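PDB 3MOG: 3-hydroxyadipyl-CoA dehydrogenase from Escherichia coli, which catalyses the NAD-dependent oxidation of 3-hydroxyadipyl-CoA to 3-oxoadipyl-CoA in the breakdown of phenylacetate and works as a homotrimer. Local coordinates for residues G437-E446 with L463-E474; I45-N53 with C66-P75. One frame throughout, in Å; residues are numbered along the deposited sequence. Where two conformers were deposited one is given.

Contact 1 (G437-E446 with L463-E474); sequences GWQRILRLLE and LRQRALLESGYE
Glu470 turns CG away from its own backbone N (chi1 -163°) and runs extended from there, which brings its carboxylate to N-H groups of Trp438 and Gln439 in the first turn of helix 438-452. This is oblique helix-helix packing in which a glutamate of one helix accepts the first N-H groups of the other, within the second of the chain's two 3-hydroxyacyl-CoA dehydrogenase C-terminal domains; the axes approach to 8.4 Å. Gly437 holds the N-cap position. Glu470 OE2 accepts from Trp438 N at 2.9 Å on the syn side, tilted out of the carboxylate plane. OE1 takes Gln439 N from above that plane and, through its anti lone pair, a nearly straight bond from Gln439 NE2 at 3.0 Å. A water bridges OE1 to Arg440 N. The negative group at this helix end probably interacts favourably with the helix dipole.

Trp438 is a knob among Leu463, Arg466, Ala467 and Glu470. The Arg466 side chain runs beside the indole, CB over the five-membered ring in a CH-pi contact (4.0 Å to its centroid) and CD over the same face, while Glu412 binds its guanidinium. Reciprocally, Leu463 fits between Trp438, Ile441, Leu442 and Leu445, its CD2 3.7 Å from Leu445 CD1; Leu402 of helix 390-406 touches both knobs. Leu442 CD2 packs against Ala467 CB at 3.6 Å. Farther along, Arg464 NE bonds to His451 O of a neighbouring subunit, and NH1 forms a salt bridge with Glu446 OE2 at 2.8 Å, near the guanidinium plane but tilted out of the carboxylate plane on its anti side.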
# COMPACT_ATOMS: atom_id res chain seq x y z
N GLY C 437 -16.58 25.99 -5.96
CA GLY C 437 -15.40 26.76 -5.66
C GLY C 437 -14.22 25.85 -5.38
O GLY C 437 -14.27 25.04 -4.45
N TRP C 438 -13.17 26.00 -6.18
CA TRP C 438 -11.94 25.22 -6.02
C TRP C 438 -11.19 25.39 -4.70
O TRP C 438 -10.68 24.41 -4.14
CB TRP C 438 -11.00 25.46 -7.21
CG TRP C 438 -11.64 25.12 -8.54
CD1 TRP C 438 -11.97 26.00 -9.54
CD2 TRP C 438 -12.03 23.82 -9.01
NE1 TRP C 438 -12.54 25.33 -10.59
CE2 TRP C 438 -12.58 23.99 -10.31
CE3 TRP C 438 -11.97 22.53 -8.47
CZ2 TRP C 438 -13.06 22.92 -11.07
CZ3 TRP C 438 -12.45 21.47 -9.23
CH2 TRP C 438 -12.99 21.68 -10.52
N GLN C 439 -11.15 26.61 -4.18
CA GLN C 439 -10.49 26.87 -2.91
C GLN C 439 -11.25 26.25 -1.76
O GLN C 439 -10.65 25.79 -0.79
CB GLN C 439 -10.34 28.37 -2.66
CG GLN C 439 -9.32 29.03 -3.54
CD GLN C 439 -9.45 30.53 -3.49
OE1 GLN C 439 -8.71 31.20 -2.78
NE2 GLN C 439 -10.43 31.07 -4.22
N ARG C 440 -12.57 26.23 -1.90
CA ARG C 440 -13.45 25.62 -0.92
C ARG C 440 -13.28 24.10 -0.85
O ARG C 440 -13.24 23.53 0.24
CB ARG C 440 -14.91 25.98 -1.24
CG ARG C 440 -15.88 25.53 -0.16
CD ARG C 440 -17.27 26.07 -0.40
NE ARG C 440 -18.15 25.59 0.66
CZ ARG C 440 -19.41 25.96 0.81
NH1 ARG C 440 -20.12 25.44 1.80
NH2 ARG C 440 -19.98 26.82 -0.04
N ILE C 441 -13.20 23.46 -2.01
CA ILE C 441 -12.97 22.01 -2.07
C ILE C 441 -11.58 21.69 -1.54
O ILE C 441 -11.41 20.76 -0.74
CB ILE C 441 -13.14 21.45 -3.51
CG1 ILE C 441 -14.57 21.67 -4.02
CG2 ILE C 441 -12.74 19.96 -3.59
CD1 ILE C 441 -15.64 21.15 -3.09
N LEU C 442 -10.60 22.49 -1.94
CA LEU C 442 -9.22 22.35 -1.46
C LEU C 442 -9.11 22.42 0.06
O LEU C 442 -8.49 21.55 0.66
CB LEU C 442 -8.30 23.39 -2.10
CG LEU C 442 -6.88 23.44 -1.58
CD1 LEU C 442 -6.08 22.23 -2.10
CD2 LEU C 442 -6.20 24.75 -1.93
N ARG C 443 -9.70 23.45 0.67
CA ARG C 443 -9.61 23.65 2.12
C ARG C 443 -10.18 22.45 2.92
O ARG C 443 -9.57 21.99 3.89
CB ARG C 443 -10.31 24.95 2.53
CG ARG C 443 -10.33 25.21 4.05
CD ARG C 443 -10.94 26.56 4.37
NE ARG C 443 -12.25 26.74 3.75
CZ ARG C 443 -12.92 27.89 3.71
NH1 ARG C 443 -12.41 28.98 4.27
NH2 ARG C 443 -14.10 27.94 3.12
N LEU C 444 -11.34 21.97 2.48
CA LEU C 444 -12.00 20.81 3.05
C LEU C 444 -11.11 19.57 3.02
O LEU C 444 -10.86 18.96 4.06
CB LEU C 444 -13.30 20.58 2.29
CG LEU C 444 -14.14 19.32 2.49
CD1 LEU C 444 -14.53 19.12 3.93
CD2 LEU C 444 -15.39 19.51 1.66
N LEU C 445 -10.62 19.22 1.83
CA LEU C 445 -9.77 18.04 1.69
C LEU C 445 -8.49 18.14 2.52
O LEU C 445 -8.09 17.15 3.14
CB LEU C 445 -9.49 17.71 0.21
CG LEU C 445 -10.70 17.22 -0.61
CD1 LEU C 445 -10.39 17.11 -2.06
CD2 LEU C 445 -11.23 15.88 -0.14
N GLU C 446 -7.88 19.33 2.57
CA GLU C 446 -6.70 19.58 3.43
C GLU C 446 -7.01 19.33 4.89
O GLU C 446 -6.19 18.72 5.60
CB GLU C 446 -6.14 21.00 3.27
CG GLU C 446 -5.34 21.22 1.98
CD GLU C 446 -4.79 22.64 1.85
OE1 GLU C 446 -5.51 23.60 2.20
OE2 GLU C 446 -3.65 22.80 1.38
N LEU C 463 -6.02 20.08 -8.41
CA LEU C 463 -6.87 20.82 -7.49
C LEU C 463 -6.13 22.01 -6.91
O LEU C 463 -6.67 23.13 -6.96
CB LEU C 463 -7.48 19.94 -6.39
CG LEU C 463 -8.38 20.58 -5.32
CD1 LEU C 463 -9.60 21.29 -5.89
CD2 LEU C 463 -8.83 19.55 -4.30
N ARG C 464 -4.91 21.81 -6.40
CA ARG C 464 -4.10 22.96 -5.91
C ARG C 464 -3.92 23.99 -7.02
O ARG C 464 -4.05 25.19 -6.78
CB ARG C 464 -2.72 22.54 -5.38
CG ARG C 464 -2.74 21.44 -4.30
CD ARG C 464 -1.40 21.34 -3.58
NE ARG C 464 -1.47 20.38 -2.49
CZ ARG C 464 -1.88 20.65 -1.25
NH1 ARG C 464 -2.26 21.87 -0.91
NH2 ARG C 464 -1.89 19.68 -0.35
N GLN C 465 -3.63 23.50 -8.22
CA GLN C 465 -3.44 24.32 -9.42
C GLN C 465 -4.69 25.14 -9.72
O GLN C 465 -4.58 26.33 -10.02
CB GLN C 465 -3.06 23.42 -10.60
CG GLN C 465 -2.88 24.11 -11.96
CD GLN C 465 -2.31 23.15 -13.04
OE1 GLN C 465 -2.64 23.27 -14.23
NE2 GLN C 465 -1.47 22.20 -12.60
N ARG C 466 -5.86 24.53 -9.61
CA ARG C 466 -7.10 25.25 -9.89
C ARG C 466 -7.54 26.21 -8.78
O ARG C 466 -8.17 27.23 -9.06
CB ARG C 466 -8.24 24.31 -10.30
CG ARG C 466 -8.06 23.80 -11.71
CD ARG C 466 -9.35 23.27 -12.27
NE ARG C 466 -9.15 22.85 -13.65
CZ ARG C 466 -10.07 22.27 -14.41
NH1 ARG C 466 -11.29 22.01 -13.95
NH2 ARG C 466 -9.75 21.93 -15.66
N ALA C 467 -7.18 25.88 -7.54
CA ALA C 467 -7.44 26.76 -6.40
C ALA C 467 -6.61 28.03 -6.52
O ALA C 467 -7.12 29.13 -6.30
CB ALA C 467 -7.15 26.07 -5.10
N LEU C 468 -5.34 27.87 -6.88
CA LEU C 468 -4.44 28.99 -7.14
C LEU C 468 -4.91 29.91 -8.26
O LEU C 468 -4.77 31.13 -8.13
CB LEU C 468 -3.02 28.51 -7.43
CG LEU C 468 -2.19 28.23 -6.17
CD1 LEU C 468 -1.00 27.33 -6.46
CD2 LEU C 468 -1.72 29.54 -5.53
N LEU C 469 -5.47 29.35 -9.33
CA LEU C 469 -5.99 30.16 -10.44
C LEU C 469 -7.22 30.95 -10.01
O LEU C 469 -7.35 32.13 -10.33
CB LEU C 469 -6.28 29.31 -11.69
CG LEU C 469 -5.07 28.75 -12.46
CD1 LEU C 469 -5.43 27.48 -13.25
CD2 LEU C 469 -4.45 29.80 -13.40
N GLU C 470 -8.09 30.29 -9.23
CA GLU C 470 -9.31 30.89 -8.70
C GLU C 470 -9.04 32.05 -7.74
O GLU C 470 -9.81 33.02 -7.71
CB GLU C 470 -10.17 29.84 -8.03
CG GLU C 470 -11.62 30.24 -7.79
CD GLU C 470 -12.36 29.23 -6.96
OE1 GLU C 470 -12.06 29.11 -5.74
OE2 GLU C 470 -13.24 28.54 -7.53
N SER C 471 -7.96 31.97 -6.96
CA SER C 471 -7.55 33.09 -6.12
C SER C 471 -6.95 34.24 -6.95
O SER C 471 -7.01 35.40 -6.53
CB SER C 471 -6.59 32.65 -5.00
OG SER C 471 -5.33 32.26 -5.52
N GLY C 472 -6.41 33.92 -8.13
CA GLY C 472 -5.95 34.93 -9.09
C GLY C 472 -7.03 35.86 -9.63
O GLY C 472 -6.76 37.05 -9.86
N TYR C 473 -8.24 35.34 -9.82
CA TYR C 473 -9.40 36.15 -10.24
C TYR C 473 -10.07 36.87 -9.07
O TYR C 473 -10.86 37.80 -9.28
CB TYR C 473 -10.45 35.31 -10.98
CG TYR C 473 -9.95 34.50 -12.16
CD1 TYR C 473 -9.48 35.13 -13.32
CD2 TYR C 473 -9.97 33.10 -12.13
CE1 TYR C 473 -9.02 34.38 -14.41
CE2 TYR C 473 -9.52 32.35 -13.21
CZ TYR C 473 -9.05 32.99 -14.34
OH TYR C 473 -8.60 32.24 -15.40
N GLU C 474 -9.75 36.45 -7.84
CA GLU C 474 -10.33 37.01 -6.62
C GLU C 474 -9.72 38.38 -6.30
O GLU C 474 -10.05 39.39 -6.91
CB GLU C 474 -10.09 36.06 -5.44
CG GLU C 474 -11.26 35.92 -4.47
CD GLU C 474 -11.95 34.57 -4.58
OE1 GLU C 474 -12.37 34.18 -5.70
OE2 GLU C 474 -12.09 33.89 -3.54
O HOH W 1 -13.61 28.54 -3.48

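Contact 2 (I45-N53 with C66-P75); sequences IDGIHARLN and CERTLKRLIP
Leu70 spreads its two methyls over one face of the His49 imidazole in one of the two conformers of that ring, CD2 lying 3.8 Å from the ring centroid in a CH-pi contact and CD1 3.6 Å from His49 ND1. Its CG stands anti to the carbonyl carbon (chi1 -58°), which directs the branch into a hole formed by Ile48, His49, Leu52 and Asn53. Leu52 slides past it in the opposite direction: Leu52 CD1 reaches Leu70 CD2 at 3.7 Å and also crosses the Thr69 methyl, while its CB rests on Cys66 SG. With an alanine in place of Leu70, this face of the His49 ring would probably lose most of its apolar contact and a gap would open beside Leu52 CD1. Helix segments 45-53 and 66-71 run almost antiparallel (171°) on the Rossmann-type NAD-binding domain, where helix 63-71 leads directly into strand 73-76 at the edge of the sheet within this chain. Glu22 of helix 15-26 touches Ile48 and Leu52. Beyond the helix, Leu73 turns its CD1 to meet Ile48 CG2 tip to tip at 3.8 Å. Ile45 covers the next part of the strand; its CD1 lies across the ring of Pro75, 3.8 Å from Pro75 CD.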
# COMPACT_ATOMS: atom_id res chain seq x y z
N ILE C 45 -32.96 -13.60 -28.74
CA ILE C 45 -33.81 -13.03 -29.79
C ILE C 45 -35.30 -12.96 -29.42
O ILE C 45 -35.96 -11.98 -29.75
CB ILE C 45 -33.53 -13.71 -31.17
CG1 ILE C 45 -32.28 -13.07 -31.80
CG2 ILE C 45 -34.73 -13.58 -32.14
CD1 ILE C 45 -31.72 -13.80 -33.00
N ASP C 46 -35.80 -13.95 -28.68
CA ASP C 46 -37.16 -13.88 -28.12
C ASP C 46 -37.33 -12.68 -27.19
O ASP C 46 -38.34 -11.98 -27.27
CB ASP C 46 -37.54 -15.17 -27.39
CG ASP C 46 -37.74 -16.36 -28.33
OD1 ASP C 46 -37.98 -16.15 -29.54
OD2 ASP C 46 -37.62 -17.51 -27.84
N GLY C 47 -36.33 -12.46 -26.33
CA GLY C 47 -36.25 -11.27 -25.48
C GLY C 47 -36.39 -9.97 -26.26
O GLY C 47 -37.26 -9.15 -25.94
N ILE C 48 -35.56 -9.78 -27.28
CA ILE C 48 -35.61 -8.58 -28.12
C ILE C 48 -36.97 -8.42 -28.83
O ILE C 48 -37.53 -7.31 -28.85
CB ILE C 48 -34.45 -8.53 -29.14
CG1 ILE C 48 -33.11 -8.79 -28.44
CG2 ILE C 48 -34.44 -7.18 -29.90
CD1 ILE C 48 -31.92 -8.86 -29.38
N HIS C 49 -37.49 -9.51 -29.40
CA HIS C 49 -38.84 -9.56 -29.96
C HIS C 49 -39.86 -9.04 -28.94
O HIS C 49 -40.63 -8.12 -29.23
CB HIS C 49 -39.20 -10.98 -30.41
CG HIS C 49 -38.82 -11.29 -31.83
ND1 HIS C 49 -39.75 -11.46 -32.83
CD2 HIS C 49 -37.61 -11.47 -32.41
CE1 HIS C 49 -39.13 -11.72 -33.97
NE2 HIS C 49 -37.83 -11.74 -33.74
N ALA C 50 -39.85 -9.63 -27.74
CA ALA C 50 -40.78 -9.30 -26.65
C ALA C 50 -40.69 -7.87 -26.15
O ALA C 50 -41.72 -7.26 -25.86
CB ALA C 50 -40.57 -10.26 -25.49
N ARG C 51 -39.48 -7.34 -26.04
CA ARG C 51 -39.28 -5.99 -25.54
C ARG C 51 -39.71 -4.93 -26.56
O ARG C 51 -40.36 -3.95 -26.20
CB ARG C 51 -37.84 -5.76 -25.08
CG ARG C 51 -37.44 -6.60 -23.88
CD ARG C 51 -36.13 -6.15 -23.28
NE ARG C 51 -35.05 -6.02 -24.26
CZ ARG C 51 -34.17 -6.98 -24.55
NH1 ARG C 51 -34.23 -8.17 -23.95
NH2 ARG C 51 -33.21 -6.75 -25.45
N LEU C 52 -39.35 -5.14 -27.83
CA LEU C 52 -39.73 -4.23 -28.91
C LEU C 52 -41.23 -4.23 -29.21
O LEU C 52 -41.80 -3.18 -29.54
CB LEU C 52 -38.95 -4.53 -30.19
CG LEU C 52 -37.44 -4.27 -30.21
CD1 LEU C 52 -36.95 -4.69 -31.55
CD2 LEU C 52 -37.08 -2.82 -29.94
N ASN C 53 -41.86 -5.40 -29.11
CA ASN C 53 -43.29 -5.53 -29.35
C ASN C 53 -44.13 -4.83 -28.30
O ASN C 53 -45.19 -4.27 -28.62
CB ASN C 53 -43.71 -6.99 -29.50
CG ASN C 53 -43.62 -7.47 -30.94
OD1 ASN C 53 -42.78 -8.31 -31.28
ND2 ASN C 53 -44.47 -6.92 -31.81
N CYS C 66 -40.18 -1.63 -35.72
CA CYS C 66 -40.15 -2.88 -35.00
C CYS C 66 -39.87 -4.07 -35.90
O CYS C 66 -38.92 -4.84 -35.65
CB CYS C 66 -41.46 -3.12 -34.27
SG CYS C 66 -41.40 -4.58 -33.21
N GLU C 67 -40.66 -4.22 -36.96
CA GLU C 67 -40.53 -5.40 -37.82
C GLU C 67 -39.24 -5.40 -38.63
O GLU C 67 -38.62 -6.45 -38.81
CB GLU C 67 -41.76 -5.59 -38.73
CG GLU C 67 -41.90 -7.02 -39.28
CD GLU C 67 -41.55 -8.11 -38.24
OE1 GLU C 67 -42.32 -8.28 -37.25
OE2 GLU C 67 -40.51 -8.79 -38.41
N ARG C 68 -38.81 -4.22 -39.08
CA ARG C 68 -37.54 -4.09 -39.80
C ARG C 68 -36.31 -4.37 -38.91
O ARG C 68 -35.32 -4.94 -39.38
CB ARG C 68 -37.41 -2.71 -40.45
CG ARG C 68 -38.33 -2.47 -41.62
CD ARG C 68 -37.51 -1.80 -42.70
NE ARG C 68 -38.11 -0.56 -43.15
CZ ARG C 68 -37.57 0.25 -44.05
NH1 ARG C 68 -36.39 -0.06 -44.61
NH2 ARG C 68 -38.20 1.36 -44.39
N THR C 69 -36.40 -3.96 -37.64
CA THR C 69 -35.38 -4.29 -36.64
C THR C 69 -35.22 -5.80 -36.46
O THR C 69 -34.11 -6.32 -36.56
CB THR C 69 -35.69 -3.64 -35.28
OG1 THR C 69 -35.79 -2.22 -35.46
CG2 THR C 69 -34.58 -3.95 -34.24
N LEU C 70 -36.34 -6.50 -36.22
CA LEU C 70 -36.32 -7.95 -35.96
C LEU C 70 -35.77 -8.77 -37.12
O LEU C 70 -35.06 -9.76 -36.91
CB LEU C 70 -37.72 -8.45 -35.59
CG LEU C 70 -38.26 -7.74 -34.36
CD1 LEU C 70 -39.71 -8.11 -34.09
CD2 LEU C 70 -37.37 -8.01 -33.14
N LYS C 71 -36.08 -8.33 -38.34
CA LYS C 71 -35.59 -8.96 -39.56
C LYS C 71 -34.07 -8.83 -39.73
O LYS C 71 -33.44 -9.65 -40.39
CB LYS C 71 -36.31 -8.35 -40.77
CG LYS C 71 -36.56 -9.29 -41.93
CD LYS C 71 -37.86 -8.92 -42.68
CE LYS C 71 -39.10 -9.50 -41.98
NZ LYS C 71 -40.37 -8.80 -42.35
N ARG C 72 -33.47 -7.80 -39.13
CA ARG C 72 -32.03 -7.57 -39.26
C ARG C 72 -31.20 -8.39 -38.27
O ARG C 72 -29.98 -8.46 -38.38
CB ARG C 72 -31.69 -6.07 -39.21
CG ARG C 72 -32.12 -5.32 -40.48
CD ARG C 72 -31.79 -3.83 -40.47
NE ARG C 72 -32.66 -3.06 -39.58
CZ ARG C 72 -33.45 -2.06 -39.95
NH1 ARG C 72 -33.53 -1.69 -41.23
NH2 ARG C 72 -34.17 -1.41 -39.05
N LEU C 73 -31.88 -9.04 -37.32
CA LEU C 73 -31.21 -9.88 -36.33
C LEU C 73 -30.98 -11.29 -36.83
O LEU C 73 -31.88 -12.12 -36.79
CB LEU C 73 -32.00 -9.90 -35.01
CG LEU C 73 -32.00 -8.61 -34.19
CD1 LEU C 73 -33.09 -8.63 -33.14
CD2 LEU C 73 -30.62 -8.35 -33.55
N ILE C 74 -29.76 -11.56 -37.30
CA ILE C 74 -29.42 -12.87 -37.85
C ILE C 74 -28.56 -13.70 -36.87
O ILE C 74 -27.39 -13.39 -36.66
CB ILE C 74 -28.72 -12.73 -39.23
CG1 ILE C 74 -29.49 -11.74 -40.12
CG2 ILE C 74 -28.58 -14.12 -39.90
CD1 ILE C 74 -28.91 -11.54 -41.49
N PRO C 75 -29.16 -14.76 -36.27
CA PRO C 75 -28.39 -15.63 -35.37
C PRO C 75 -27.44 -16.54 -36.14
O PRO C 75 -27.84 -17.19 -37.11
CB PRO C 75 -29.47 -16.45 -34.66
CG PRO C 75 -30.66 -16.44 -35.58
CD PRO C 75 -30.57 -15.17 -36.39

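How the contacts relate
From the N terminus, contact 2 comes first: helix 38-57 turns through a short connection into helix 63-71 and strand 73-76, and the contact closes this hairpin of helices beside the outermost strand of the first sheet. The chain then completes that sheet and passes through the helices after it, the second, smaller sheet, and helices 390-406, 412-422 and 429-436. Contact 1 closes the last turn, bringing helix 461-473 back against helix 438-452 close to the C terminus. The two loops follow in series, neither nested nor crossed. Their centres lie 53 Å apart on opposite sides of the chain's centre; contact 1, unlike contact 2, also touches a second subunit.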